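Local atomic coordinates of PT26-6P (Thermococcus sp., PDB entry 2WB7), a protein that is of unknown function but is encoded by an extrachromosomal mobile element of a euryarchaeon and combines three domains with novel folds. Residues A[305-310]-A[322-327]; A[139-144]-A[356-361]; A[1-6]-A[477-482]; A[482-487]-A[519-524]. All coordinates share one frame; numbering follows the deposited sequence.

The four contacts form two pairs. Interactions 1 and 2, with centres 8 Å apart, meet on the sheet of the second immunoglobulin-like domain, interaction 2 bringing in a helix of the first: strands 301-314 and 350-364 are sheet neighbours, and Arg307 NH1 donates to Ile142 O of the helix packed on that sheet, at a distance of 2.7 Å. Interactions 3 and 4, with centres 9 Å apart, share residue Lys482 and helix 471-499, on which the N-terminal residues and the last helix of the chain both pack. The pairs do not touch: nearest atoms of interactions 1 and 4 are about 22 Å apart. Interaction 2 joins parts 212 residues apart in sequence, interaction 3 parts 471 residues apart.

Interaction 1. Residues A[305-310]-A[322-327]; sequences EYRFVT and ADTTTG
The Tyr306 ring lies with one face against the backbone of Gly327: Gly327 N sits over the rim, and Gly327 CA makes a CH-pi contact 4.0 Å from the ring centroid. Tyr306 CG stands between its backbone N and carbonyl carbon (chi1 66°), a setting that leans the ring across the partner strand. The Phe308 ring instead offers its edge to Thr325 CG2, and that methyl also packs 3.6 Å from Phe308 CB. On the opposite side of the sheet the Arg307 guanidinium has Thr326 CB and CG2 over one face, while Arg307 NE makes a weak bond of 3.2 Å to Thr324 OG1. Tyr306 O is gripped twice: Gly327 N donates to it, and so does a side chain, with Thr326 OG1 2.7 Å from Tyr306 O. The strand segments 305-310 and 324-327 run antiparallel at 178°. Phe308 and Thr325 form a hydrogen-bonded pair, with Thr325 N 2.8 Å from Phe308 O; further along, Thr310 N reaches Asp323 O at 2.8 Å. A water then bridges Thr310 OG1 and Asp323 OD2, the latter also bound by His343 N. This is a beta hairpin at one border of an antiparallel sheet in the second immunoglobulin-like domain. Strand 350-364 pairs with the other side of strand 301-314, Phe286 stacks on Phe308, Phe338 meets Tyr306, and helix 135-144 receives Arg307 NH1 at Ile142 O.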
loop_
_atom_site.group_PDB
_atom_site.type_symbol
_atom_site.label_atom_id
_atom_site.label_comp_id
_atom_site.label_asym_id
_atom_site.label_seq_id
_atom_site.Cartn_x
_atom_site.Cartn_y
_atom_site.Cartn_z
ATOM N N GLU A 305 8.735 3.429 -14.902
ATOM C CA GLU A 305 9.105 1.985 -15.111
ATOM C C GLU A 305 8.680 0.944 -14.065
ATOM O O GLU A 305 8.834 1.170 -12.872
ATOM C CB GLU A 305 10.608 1.876 -15.315
ATOM C CG GLU A 305 11.091 0.535 -15.768
ATOM C CD GLU A 305 12.611 0.555 -16.060
ATOM O OE1 GLU A 305 13.313 1.435 -15.500
ATOM O OE2 GLU A 305 13.111 -0.305 -16.831
ATOM N N TYR A 306 8.186 -0.211 -14.527
ATOM C CA TYR A 306 7.530 -1.199 -13.654
ATOM C C TYR A 306 7.987 -2.629 -13.897
ATOM O O TYR A 306 8.439 -2.987 -14.988
ATOM C CB TYR A 306 6.009 -1.171 -13.850
ATOM C CG TYR A 306 5.581 -1.634 -15.224
ATOM C CD1 TYR A 306 5.364 -2.984 -15.486
ATOM C CD2 TYR A 306 5.410 -0.717 -16.283
ATOM C CE1 TYR A 306 5.005 -3.423 -16.744
ATOM C CE2 TYR A 306 5.039 -1.145 -17.563
ATOM C CZ TYR A 306 4.843 -2.510 -17.774
ATOM O OH TYR A 306 4.477 -2.979 -19.006
ATOM N N ARG A 307 7.828 -3.455 -12.866
ATOM C CA ARG A 307 7.936 -4.906 -13.000
ATOM C C ARG A 307 6.912 -5.609 -12.107
ATOM O O ARG A 307 6.880 -5.406 -10.907
ATOM C CB ARG A 307 9.344 -5.370 -12.634
ATOM C CG ARG A 307 9.615 -6.806 -12.968
ATOM C CD ARG A 307 11.096 -7.106 -12.941
ATOM N NE ARG A 307 11.382 -8.118 -13.942
ATOM C CZ ARG A 307 12.140 -7.927 -15.017
ATOM N NH1 ARG A 307 12.738 -6.762 -15.218
ATOM N NH2 ARG A 307 12.319 -8.925 -15.879
ATOM N N PHE A 308 6.072 -6.440 -12.698
ATOM C CA PHE A 308 5.156 -7.270 -11.914
ATOM C C PHE A 308 5.648 -8.688 -12.033
ATOM O O PHE A 308 5.980 -9.127 -13.140
ATOM C CB PHE A 308 3.720 -7.150 -12.447
ATOM C CG PHE A 308 3.167 -5.755 -12.338
ATOM C CD1 PHE A 308 2.682 -5.278 -11.118
ATOM C CD2 PHE A 308 3.205 -4.895 -13.420
ATOM C CE1 PHE A 308 2.221 -3.988 -10.995
ATOM C CE2 PHE A 308 2.737 -3.599 -13.297
ATOM C CZ PHE A 308 2.241 -3.149 -12.079
ATOM N N VAL A 309 5.731 -9.395 -10.906
ATOM C CA VAL A 309 6.275 -10.750 -10.892
ATOM C C VAL A 309 5.477 -11.693 -10.008
ATOM O O VAL A 309 4.650 -11.263 -9.212
ATOM C CB VAL A 309 7.762 -10.786 -10.396
ATOM C CG1 VAL A 309 8.616 -9.781 -11.176
ATOM C CG2 VAL A 309 7.837 -10.544 -8.894
ATOM N N THR A 310 5.709 -12.989 -10.174
ATOM C CA THR A 310 5.386 -13.947 -9.128
ATOM C C THR A 310 6.740 -14.464 -8.708
ATOM O O THR A 310 7.668 -14.538 -9.537
ATOM C CB THR A 310 4.522 -15.132 -9.611
ATOM O OG1 THR A 310 5.132 -15.772 -10.739
ATOM C CG2 THR A 310 3.155 -14.666 -9.986
ATOM N N ALA A 322 9.700 -16.090 -11.001
ATOM C CA ALA A 322 8.909 -16.921 -11.903
ATOM C C ALA A 322 8.365 -16.045 -13.025
ATOM O O ALA A 322 9.111 -15.292 -13.634
ATOM C CB ALA A 322 7.785 -17.581 -11.147
ATOM N N ASP A 323 7.066 -16.118 -13.276
ATOM C CA ASP A 323 6.403 -15.286 -14.273
ATOM C C ASP A 323 6.564 -13.770 -14.017
ATOM O O ASP A 323 6.540 -13.316 -12.872
ATOM C CB ASP A 323 4.930 -15.687 -14.338
ATOM C CG ASP A 323 4.738 -17.205 -14.532
ATOM O OD1 ASP A 323 5.614 -17.879 -15.131
ATOM O OD2 ASP A 323 3.698 -17.735 -14.088
ATOM N N THR A 324 6.756 -12.986 -15.078
ATOM C CA THR A 324 7.064 -11.550 -14.932
ATOM C C THR A 324 6.642 -10.728 -16.142
ATOM O O THR A 324 6.721 -11.197 -17.280
ATOM C CB THR A 324 8.565 -11.288 -14.718
ATOM O OG1 THR A 324 8.804 -9.874 -14.722
ATOM C CG2 THR A 324 9.380 -11.910 -15.821
ATOM N N THR A 325 6.188 -9.503 -15.885
ATOM C CA THR A 325 5.927 -8.553 -16.955
ATOM C C THR A 325 6.645 -7.246 -16.634
ATOM O O THR A 325 6.670 -6.832 -15.476
ATOM C CB THR A 325 4.410 -8.329 -17.185
ATOM O OG1 THR A 325 4.230 -7.460 -18.298
ATOM C CG2 THR A 325 3.769 -7.700 -16.011
ATOM N N THR A 326 7.258 -6.615 -17.633
ATOM C CA THR A 326 8.023 -5.416 -17.361
ATOM C C THR A 326 8.062 -4.427 -18.525
ATOM O O THR A 326 8.121 -4.825 -19.699
ATOM C CB THR A 326 9.466 -5.785 -16.919
ATOM O OG1 THR A 326 10.074 -4.685 -16.232
ATOM C CG2 THR A 326 10.334 -6.192 -18.097
ATOM N N GLY A 327 8.034 -3.134 -18.202
ATOM C CA GLY A 327 8.173 -2.100 -19.225
ATOM C C GLY A 327 8.145 -0.666 -18.725
ATOM O O GLY A 327 8.504 -0.388 -17.569
HETATM O O HOH W 1 4.002 -18.004 -11.536
#

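Interaction 2. Residues A[139-144]-A[356-361]; sequences RDAIVT and LGLVYA
Aromatic packing dominates at one end of the contact, where the aliphatic part of Arg139 lies flat over the Tyr360 ring. Arg139 CG is centred above one face, 3.4 Å from the ring centroid and 8° off its normal, in a CH-pi contact; Arg139 CB lies 3.5 Å from Tyr360 CE1 and Arg139 CD 3.6 Å from Tyr360 CZ. The two side chains run alongside each other in the same direction. With Tyr360 CG anti to the backbone N (chi1 177°), the ring extends along the arginine side chain, one face turned to it. An alanine in place of Tyr360 is likely to leave the methylene groups of Arg139 without the surface they rest on and to open a gap between helix and sheet. Apolar contacts take over further along the helix. Ile142 CG1 meets Leu358 CB at 3.4 Å, Ile142 CD1 reaches Tyr360 CB at 3.4 Å, and Ala141 CB touches Leu358 CD1 at 3.8 Å. Polar groups play their part beside the interface: Arg139 NH2 forms a salt bridge of 3.2 Å with Asp140 OD1 on its own helix, and Tyr360 OH is hydrogen-bonded to Tyr362 OH. The guanidinium is turned steeply to the Tyr360 ring, with Tyr360 OH near its edge. In this way segment 139-144 of helix 135-144, from the first immunoglobulin-like domain, crosses segment 356-361 of strand 350-364, from the second, at 112°. That strand is flanked in its sheet by strands 301-314 and 370-379, while helix 149-157 adds Leu151 against Ala141.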
loop_
_atom_site.group_PDB
_atom_site.type_symbol
_atom_site.label_atom_id
_atom_site.label_comp_id
_atom_site.label_asym_id
_atom_site.label_seq_id
_atom_site.Cartn_x
_atom_site.Cartn_y
_atom_site.Cartn_z
ATOM N N ARG A 139 15.037 0.023 -7.876
ATOM C CA ARG A 139 15.284 0.316 -9.279
ATOM C C ARG A 139 16.013 -0.840 -9.975
ATOM O O ARG A 139 15.649 -1.220 -11.082
ATOM C CB ARG A 139 16.050 1.628 -9.461
ATOM C CG ARG A 139 15.995 2.134 -10.874
ATOM C CD ARG A 139 17.230 2.892 -11.269
ATOM N NE ARG A 139 18.444 2.283 -10.732
ATOM C CZ ARG A 139 19.283 2.896 -9.894
ATOM N NH1 ARG A 139 19.043 4.143 -9.511
ATOM N NH2 ARG A 139 20.363 2.270 -9.438
ATOM N N ASP A 140 17.032 -1.405 -9.331
ATOM C CA ASP A 140 17.756 -2.533 -9.903
ATOM C C ASP A 140 16.852 -3.731 -10.079
ATOM O O ASP A 140 16.801 -4.364 -11.147
ATOM C CB ASP A 140 18.892 -2.939 -8.984
ATOM C CG ASP A 140 19.869 -1.818 -8.756
ATOM O OD1 ASP A 140 19.856 -0.862 -9.569
ATOM O OD2 ASP A 140 20.662 -1.896 -7.778
ATOM N N ALA A 141 16.178 -4.051 -8.987
ATOM C CA ALA A 141 15.219 -5.111 -8.946
ATOM C C ALA A 141 14.289 -4.987 -10.143
ATOM O O ALA A 141 14.061 -5.963 -10.854
ATOM C CB ALA A 141 14.441 -5.031 -7.651
ATOM N N ILE A 142 13.762 -3.791 -10.385
ATOM C CA ILE A 142 12.824 -3.625 -11.488
ATOM C C ILE A 142 13.494 -3.915 -12.836
ATOM O O ILE A 142 12.915 -4.533 -13.722
ATOM C CB ILE A 142 12.188 -2.223 -11.491
ATOM C CG1 ILE A 142 11.140 -2.117 -10.393
ATOM C CG2 ILE A 142 11.531 -1.920 -12.839
ATOM C CD1 ILE A 142 10.811 -0.683 -10.025
ATOM N N VAL A 143 14.728 -3.468 -12.986
ATOM C CA VAL A 143 15.405 -3.604 -14.261
ATOM C C VAL A 143 15.847 -5.039 -14.523
ATOM O O VAL A 143 15.542 -5.613 -15.571
ATOM C CB VAL A 143 16.650 -2.705 -14.330
ATOM C CG1 VAL A 143 17.472 -3.058 -15.550
ATOM C CG2 VAL A 143 16.253 -1.226 -14.335
ATOM N N THR A 144 16.577 -5.614 -13.572
ATOM C CA THR A 144 17.137 -6.942 -13.748
ATOM C C THR A 144 16.137 -8.044 -13.396
ATOM O O THR A 144 16.223 -9.152 -13.920
ATOM C CB THR A 144 18.385 -7.130 -12.880
ATOM O OG1 THR A 144 17.978 -7.329 -11.524
ATOM C CG2 THR A 144 19.263 -5.918 -12.949
ATOM N N LEU A 356 4.210 -9.852 -6.572
ATOM C CA LEU A 356 4.735 -8.546 -6.197
ATOM C C LEU A 356 4.737 -7.599 -7.385
ATOM O O LEU A 356 4.927 -8.011 -8.529
ATOM C CB LEU A 356 6.151 -8.678 -5.659
ATOM C CG LEU A 356 6.845 -7.429 -5.129
ATOM C CD1 LEU A 356 6.361 -7.088 -3.747
ATOM C CD2 LEU A 356 8.338 -7.659 -5.092
ATOM N N GLY A 357 4.513 -6.319 -7.104
ATOM C CA GLY A 357 4.625 -5.278 -8.118
ATOM C C GLY A 357 5.566 -4.193 -7.647
ATOM O O GLY A 357 5.427 -3.666 -6.533
ATOM N N LEU A 358 6.538 -3.872 -8.487
ATOM C CA LEU A 358 7.463 -2.792 -8.227
ATOM C C LEU A 358 7.370 -1.733 -9.328
ATOM O O LEU A 358 7.437 -2.043 -10.519
ATOM C CB LEU A 358 8.884 -3.342 -8.149
ATOM C CG LEU A 358 9.165 -4.473 -7.151
ATOM C CD1 LEU A 358 10.628 -4.832 -7.212
ATOM C CD2 LEU A 358 8.800 -4.097 -5.735
ATOM N N VAL A 359 7.217 -0.477 -8.914
ATOM C CA VAL A 359 7.254 0.664 -9.826
ATOM C C VAL A 359 8.264 1.703 -9.363
ATOM O O VAL A 359 8.431 1.961 -8.162
ATOM C CB VAL A 359 5.889 1.340 -9.944
ATOM C CG1 VAL A 359 5.890 2.325 -11.100
ATOM C CG2 VAL A 359 4.822 0.285 -10.156
ATOM N N TYR A 360 8.931 2.299 -10.338
ATOM C CA TYR A 360 9.965 3.282 -10.103
ATOM C C TYR A 360 9.688 4.441 -11.041
ATOM O O TYR A 360 9.577 4.240 -12.251
ATOM C CB TYR A 360 11.318 2.660 -10.427
ATOM C CG TYR A 360 12.502 3.581 -10.313
ATOM C CD1 TYR A 360 13.133 3.784 -9.093
ATOM C CD2 TYR A 360 13.016 4.215 -11.434
ATOM C CE1 TYR A 360 14.236 4.622 -8.985
ATOM C CE2 TYR A 360 14.121 5.058 -11.343
ATOM C CZ TYR A 360 14.724 5.258 -10.118
ATOM O OH TYR A 360 15.824 6.087 -10.033
ATOM N N ALA A 361 9.558 5.649 -10.497
ATOM C CA ALA A 361 9.313 6.819 -11.346
ATOM C C ALA A 361 10.036 8.073 -10.849
ATOM O O ALA A 361 10.697 8.053 -9.813
ATOM C CB ALA A 361 7.818 7.070 -11.514
#

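Interaction 3. Residues A[1-6]-A[477-482]; sequences MNATIN and YLNAAK
Lys482 NZ is gripped by several groups: it donates to Thr4 O at 3.0 Å and, weakly, to Ile5 O at 3.1 Å, and it forms salt bridges with Asp7 and Asp393. The amino group approaches Thr4 O from above the carbonyl plane, 38° out of it. Lys482 CG lies anti to the backbone N (chi1 -155°) and the rest of the chain is fully extended, which carries NZ from the helix to the N-terminal segment; on the way, Lys482 CD passes 3.4 Å from Thr4 O. One turn earlier on the helix, the Asn479 side chain approaches the backbone of Ala3 and Thr4. Thr4 OG1 lies 4.2 Å from Leu478 CB, a looser contact in which the two side chains slant across each other. The N-terminal segment has helical backbone angles from Ala3 to Asn6 without regular helical bonds. Its turn is tied instead by Asn2, with Asn2 OD1 accepting from Asn6 N at 2.7 Å. Thr4 also packs on Val396 and Ile400 of helix 393-404, while Ile5 rests on Asp393 and Lys397. The start of the chain is therefore held against the C-terminal helical domain, across almost the whole length of the sequence. Two carboxylates and two backbone carbonyls round one buried ammonium would probably keep Lys482 charged, and its positive charge probably offsets the negative charges of Asp7 and Asp393.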
loop_
_atom_site.group_PDB
_atom_site.type_symbol
_atom_site.label_atom_id
_atom_site.label_comp_id
_atom_site.label_asym_id
_atom_site.label_seq_id
_atom_site.Cartn_x
_atom_site.Cartn_y
_atom_site.Cartn_z
HETATM N N MSE A 1 -28.795 -19.055 -6.004
HETATM C CA MSE A 1 -28.600 -20.514 -5.765
HETATM C C MSE A 1 -28.195 -20.802 -4.306
HETATM O O MSE A 1 -28.492 -20.015 -3.409
HETATM C CB MSE A 1 -27.579 -21.091 -6.754
HETATM C CG MSE A 1 -28.183 -21.668 -8.050
HETATM SE SE MSE A 1 -29.103 -20.404 -9.272
HETATM C CE MSE A 1 -27.611 -19.314 -9.930
ATOM N N ASN A 2 -27.493 -21.908 -4.075
ATOM C CA ASN A 2 -27.356 -22.472 -2.723
ATOM C C ASN A 2 -26.045 -22.191 -1.965
ATOM O O ASN A 2 -25.072 -21.684 -2.513
ATOM C CB ASN A 2 -27.538 -23.981 -2.809
ATOM C CG ASN A 2 -26.412 -24.638 -3.564
ATOM O OD1 ASN A 2 -25.333 -24.872 -3.017
ATOM N ND2 ASN A 2 -26.637 -24.905 -4.844
ATOM N N ALA A 3 -26.040 -22.557 -0.689
ATOM C CA ALA A 3 -24.858 -22.444 0.141
ATOM C C ALA A 3 -24.117 -23.767 0.137
ATOM O O ALA A 3 -22.896 -23.825 0.171
ATOM C CB ALA A 3 -25.257 -22.093 1.563
ATOM N N THR A 4 -24.874 -24.840 0.089
ATOM C CA THR A 4 -24.330 -26.123 0.424
ATOM C C THR A 4 -23.535 -26.759 -0.720
ATOM O O THR A 4 -22.449 -27.302 -0.506
ATOM C CB THR A 4 -25.445 -27.021 0.958
ATOM O OG1 THR A 4 -24.901 -28.282 1.348
ATOM C CG2 THR A 4 -26.552 -27.200 -0.100
ATOM N N ILE A 5 -24.039 -26.667 -1.942
ATOM C CA ILE A 5 -23.300 -27.201 -3.089
ATOM C C ILE A 5 -22.348 -26.191 -3.734
ATOM O O ILE A 5 -21.227 -26.539 -4.094
ATOM C CB ILE A 5 -24.262 -27.746 -4.152
ATOM C CG1 ILE A 5 -25.079 -28.883 -3.552
ATOM C CG2 ILE A 5 -23.505 -28.201 -5.406
ATOM C CD1 ILE A 5 -25.997 -29.522 -4.537
ATOM N N ASN A 6 -22.807 -24.946 -3.864
ATOM C CA ASN A 6 -22.069 -23.877 -4.538
ATOM C C ASN A 6 -21.254 -22.982 -3.625
ATOM O O ASN A 6 -20.351 -22.282 -4.074
ATOM C CB ASN A 6 -23.038 -22.995 -5.309
ATOM C CG ASN A 6 -23.319 -23.527 -6.686
ATOM O OD1 ASN A 6 -23.621 -24.716 -6.864
ATOM N ND2 ASN A 6 -23.207 -22.654 -7.685
ATOM N N TYR A 477 -26.009 -28.991 8.520
ATOM C CA TYR A 477 -24.904 -29.784 9.018
ATOM C C TYR A 477 -23.917 -30.175 7.914
ATOM O O TYR A 477 -22.699 -30.223 8.149
ATOM C CB TYR A 477 -25.414 -31.035 9.728
ATOM C CG TYR A 477 -25.675 -30.850 11.209
ATOM C CD1 TYR A 477 -24.627 -30.588 12.087
ATOM C CD2 TYR A 477 -26.962 -30.966 11.736
ATOM C CE1 TYR A 477 -24.846 -30.433 13.443
ATOM C CE2 TYR A 477 -27.191 -30.821 13.090
ATOM C CZ TYR A 477 -26.127 -30.560 13.940
ATOM O OH TYR A 477 -26.337 -30.402 15.292
ATOM N N LEU A 478 -24.429 -30.467 6.719
ATOM C CA LEU A 478 -23.543 -30.742 5.594
ATOM C C LEU A 478 -22.715 -29.498 5.296
ATOM O O LEU A 478 -21.505 -29.565 5.090
ATOM C CB LEU A 478 -24.333 -31.146 4.358
ATOM C CG LEU A 478 -24.931 -32.548 4.384
ATOM C CD1 LEU A 478 -25.679 -32.784 3.081
ATOM C CD2 LEU A 478 -23.835 -33.584 4.628
ATOM N N ASN A 479 -23.367 -28.345 5.309
ATOM C CA ASN A 479 -22.670 -27.112 5.051
ATOM C C ASN A 479 -21.633 -26.754 6.128
ATOM O O ASN A 479 -20.512 -26.347 5.798
ATOM C CB ASN A 479 -23.650 -25.978 4.823
ATOM C CG ASN A 479 -22.997 -24.808 4.161
ATOM O OD1 ASN A 479 -22.950 -23.708 4.715
ATOM N ND2 ASN A 479 -22.429 -25.042 2.985
ATOM N N ALA A 480 -21.997 -26.908 7.401
ATOM C CA ALA A 480 -21.029 -26.725 8.478
ATOM C C ALA A 480 -19.872 -27.666 8.237
ATOM O O ALA A 480 -18.715 -27.273 8.306
ATOM C CB ALA A 480 -21.655 -26.981 9.856
ATOM N N ALA A 481 -20.183 -28.914 7.946
ATOM C CA ALA A 481 -19.144 -29.897 7.723
ATOM C C ALA A 481 -18.220 -29.516 6.548
ATOM O O ALA A 481 -17.004 -29.711 6.602
ATOM C CB ALA A 481 -19.765 -31.273 7.513
ATOM N N LYS A 482 -18.797 -28.955 5.496
ATOM C CA LYS A 482 -18.011 -28.553 4.338
ATOM C C LYS A 482 -17.001 -27.432 4.648
ATOM O O LYS A 482 -15.804 -27.526 4.304
ATOM C CB LYS A 482 -18.946 -28.096 3.237
ATOM C CG LYS A 482 -18.356 -28.215 1.862
ATOM C CD LYS A 482 -19.326 -27.678 0.852
ATOM C CE LYS A 482 -18.778 -27.748 -0.550
ATOM N NZ LYS A 482 -19.653 -26.884 -1.405
#

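Interaction 4. Residues A[482-487]-A[519-524]; sequences KKHEMA and LAKEYE
Two consecutive helices of the C-terminal helical domain, 471-499 and 503-523, pack side by side as an antiparallel hairpin; the short segment axes approach to 8.9 Å at 158°. His484 carries the polar link. His484 NE2 donates to Glu524 OE2 at 2.7 Å, with the acceptor in the ring plane and the carboxylate met on its syn side, though tilted out of the carboxylate plane. The imidazole lies flat over Ala520, whose CB sits above the ring centre, 3.5 Å from the centroid, in a CH-pi contact. His484 CG stands anti to the carbonyl carbon (chi1 -81°), which turns the ring toward the second helix. Its other nitrogen, ND1, is hydrogen-bonded to Glu454 of helix 442-465; with a glutamate at each nitrogen, the ring is fixed in rotation and protonation could be favoured, although nearby Lys521 would work against it. A leucine at His484 would probably leave Glu454 and Glu524 without their shared partner. Next to the imidazole, Lys483 CB packs on Ala520 CB at 3.9 Å, and Lys483 CE meets Leu519 CD2 at 3.8 Å, the two side chains lying aslant. Lys483 NZ continues to salt bridges with Asp7 and Asp9. A small alanine where the backbones come nearest, Lys483 CA to Ala520 CA 5.4 Å, and the single His484-Glu524 bond suit a close-packed antiparallel helical hairpin, which His484 ties to a third helix.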
loop_
_atom_site.group_PDB
_atom_site.type_symbol
_atom_site.label_atom_id
_atom_site.label_comp_id
_atom_site.label_asym_id
_atom_site.label_seq_id
_atom_site.Cartn_x
_atom_site.Cartn_y
_atom_site.Cartn_z
ATOM N N LYS A 482 -18.797 -28.955 5.496
ATOM C CA LYS A 482 -18.011 -28.553 4.338
ATOM C C LYS A 482 -17.001 -27.432 4.648
ATOM O O LYS A 482 -15.804 -27.526 4.304
ATOM C CB LYS A 482 -18.946 -28.096 3.237
ATOM C CG LYS A 482 -18.356 -28.215 1.862
ATOM C CD LYS A 482 -19.326 -27.678 0.852
ATOM C CE LYS A 482 -18.778 -27.748 -0.550
ATOM N NZ LYS A 482 -19.653 -26.884 -1.405
ATOM N N LYS A 483 -17.491 -26.375 5.299
ATOM C CA LYS A 483 -16.651 -25.241 5.665
ATOM C C LYS A 483 -15.614 -25.619 6.706
ATOM O O LYS A 483 -14.500 -25.086 6.690
ATOM C CB LYS A 483 -17.484 -24.090 6.202
ATOM C CG LYS A 483 -18.772 -23.864 5.476
ATOM C CD LYS A 483 -18.605 -23.516 4.026
ATOM C CE LYS A 483 -19.779 -22.631 3.593
ATOM N NZ LYS A 483 -20.425 -23.089 2.335
ATOM N N HIS A 484 -15.980 -26.505 7.631
ATOM C CA HIS A 484 -14.997 -27.022 8.582
ATOM C C HIS A 484 -13.869 -27.722 7.835
ATOM O O HIS A 484 -12.706 -27.533 8.172
ATOM C CB HIS A 484 -15.609 -27.966 9.637
ATOM C CG HIS A 484 -16.271 -27.260 10.784
ATOM N ND1 HIS A 484 -15.670 -26.226 11.474
ATOM C CD2 HIS A 484 -17.478 -27.447 11.371
ATOM C CE1 HIS A 484 -16.482 -25.801 12.426
ATOM N NE2 HIS A 484 -17.590 -26.517 12.377
ATOM N N GLU A 485 -14.189 -28.522 6.819
ATOM C CA GLU A 485 -13.120 -29.172 6.062
ATOM C C GLU A 485 -12.237 -28.148 5.346
ATOM O O GLU A 485 -11.020 -28.330 5.239
ATOM C CB GLU A 485 -13.631 -30.200 5.052
ATOM C CG GLU A 485 -12.490 -31.087 4.581
ATOM C CD GLU A 485 -12.667 -31.696 3.179
ATOM O OE1 GLU A 485 -13.774 -31.599 2.610
ATOM O OE2 GLU A 485 -11.671 -32.282 2.662
HETATM N N MSE A 486 -12.864 -27.080 4.854
HETATM C CA MSE A 486 -12.153 -26.002 4.175
HETATM C C MSE A 486 -11.207 -25.280 5.132
HETATM O O MSE A 486 -10.054 -24.975 4.784
HETATM C CB MSE A 486 -13.160 -25.025 3.593
HETATM C CG MSE A 486 -13.911 -25.557 2.371
HETATM SE SE MSE A 486 -15.505 -24.467 2.029
HETATM C CE MSE A 486 -15.960 -24.960 0.203
ATOM N N ALA A 487 -11.705 -25.022 6.345
ATOM C CA ALA A 487 -10.927 -24.428 7.424
ATOM C C ALA A 487 -9.712 -25.292 7.773
ATOM O O ALA A 487 -8.584 -24.817 7.813
ATOM C CB ALA A 487 -11.806 -24.243 8.615
ATOM N N LEU A 519 -17.837 -19.293 9.803
ATOM C CA LEU A 519 -18.980 -19.416 8.916
ATOM C C LEU A 519 -19.662 -20.743 9.220
ATOM O O LEU A 519 -20.906 -20.814 9.321
ATOM C CB LEU A 519 -18.553 -19.347 7.455
ATOM C CG LEU A 519 -19.680 -19.441 6.423
ATOM C CD1 LEU A 519 -20.797 -18.507 6.777
ATOM C CD2 LEU A 519 -19.164 -19.131 5.054
ATOM N N ALA A 520 -18.852 -21.792 9.381
ATOM C CA ALA A 520 -19.395 -23.103 9.732
ATOM C C ALA A 520 -20.322 -23.026 10.941
ATOM O O ALA A 520 -21.448 -23.536 10.910
ATOM C CB ALA A 520 -18.288 -24.108 9.981
ATOM N N LYS A 521 -19.850 -22.386 12.006
ATOM C CA LYS A 521 -20.591 -22.357 13.256
ATOM C C LYS A 521 -21.913 -21.615 13.139
ATOM O O LYS A 521 -22.785 -21.761 13.989
ATOM C CB LYS A 521 -19.761 -21.723 14.358
ATOM C CG LYS A 521 -18.430 -22.380 14.581
ATOM C CD LYS A 521 -17.712 -21.718 15.729
ATOM C CE LYS A 521 -16.325 -22.293 15.907
ATOM N NZ LYS A 521 -16.376 -23.735 16.301
ATOM N N GLU A 522 -22.075 -20.813 12.100
ATOM C CA GLU A 522 -23.344 -20.125 11.950
ATOM C C GLU A 522 -24.447 -21.100 11.604
ATOM O O GLU A 522 -25.624 -20.816 11.802
ATOM C CB GLU A 522 -23.257 -19.039 10.896
ATOM C CG GLU A 522 -22.541 -17.812 11.377
ATOM C CD GLU A 522 -22.235 -16.897 10.232
ATOM O OE1 GLU A 522 -22.763 -17.145 9.123
ATOM O OE2 GLU A 522 -21.464 -15.932 10.424
ATOM N N TYR A 523 -24.058 -22.263 11.103
ATOM C CA TYR A 523 -25.009 -23.289 10.709
ATOM C C TYR A 523 -25.289 -24.327 11.802
ATOM O O TYR A 523 -26.280 -25.047 11.732
ATOM C CB TYR A 523 -24.515 -23.948 9.431
ATOM C CG TYR A 523 -24.514 -22.959 8.316
ATOM C CD1 TYR A 523 -25.683 -22.686 7.615
ATOM C CD2 TYR A 523 -23.366 -22.250 7.993
ATOM C CE1 TYR A 523 -25.706 -21.769 6.605
ATOM C CE2 TYR A 523 -23.388 -21.325 6.979
ATOM C CZ TYR A 523 -24.559 -21.096 6.295
ATOM O OH TYR A 523 -24.580 -20.172 5.298
ATOM N N GLU A 524 -24.424 -24.404 12.808
ATOM C CA GLU A 524 -24.614 -25.359 13.887
ATOM C C GLU A 524 -25.498 -24.792 14.984
ATOM O O GLU A 524 -25.430 -23.606 15.280
ATOM C CB GLU A 524 -23.274 -25.762 14.452
ATOM C CG GLU A 524 -22.382 -26.386 13.426
ATOM C CD GLU A 524 -20.938 -26.404 13.869
ATOM O OE1 GLU A 524 -20.632 -25.755 14.895
ATOM O OE2 GLU A 524 -20.115 -27.056 13.185
#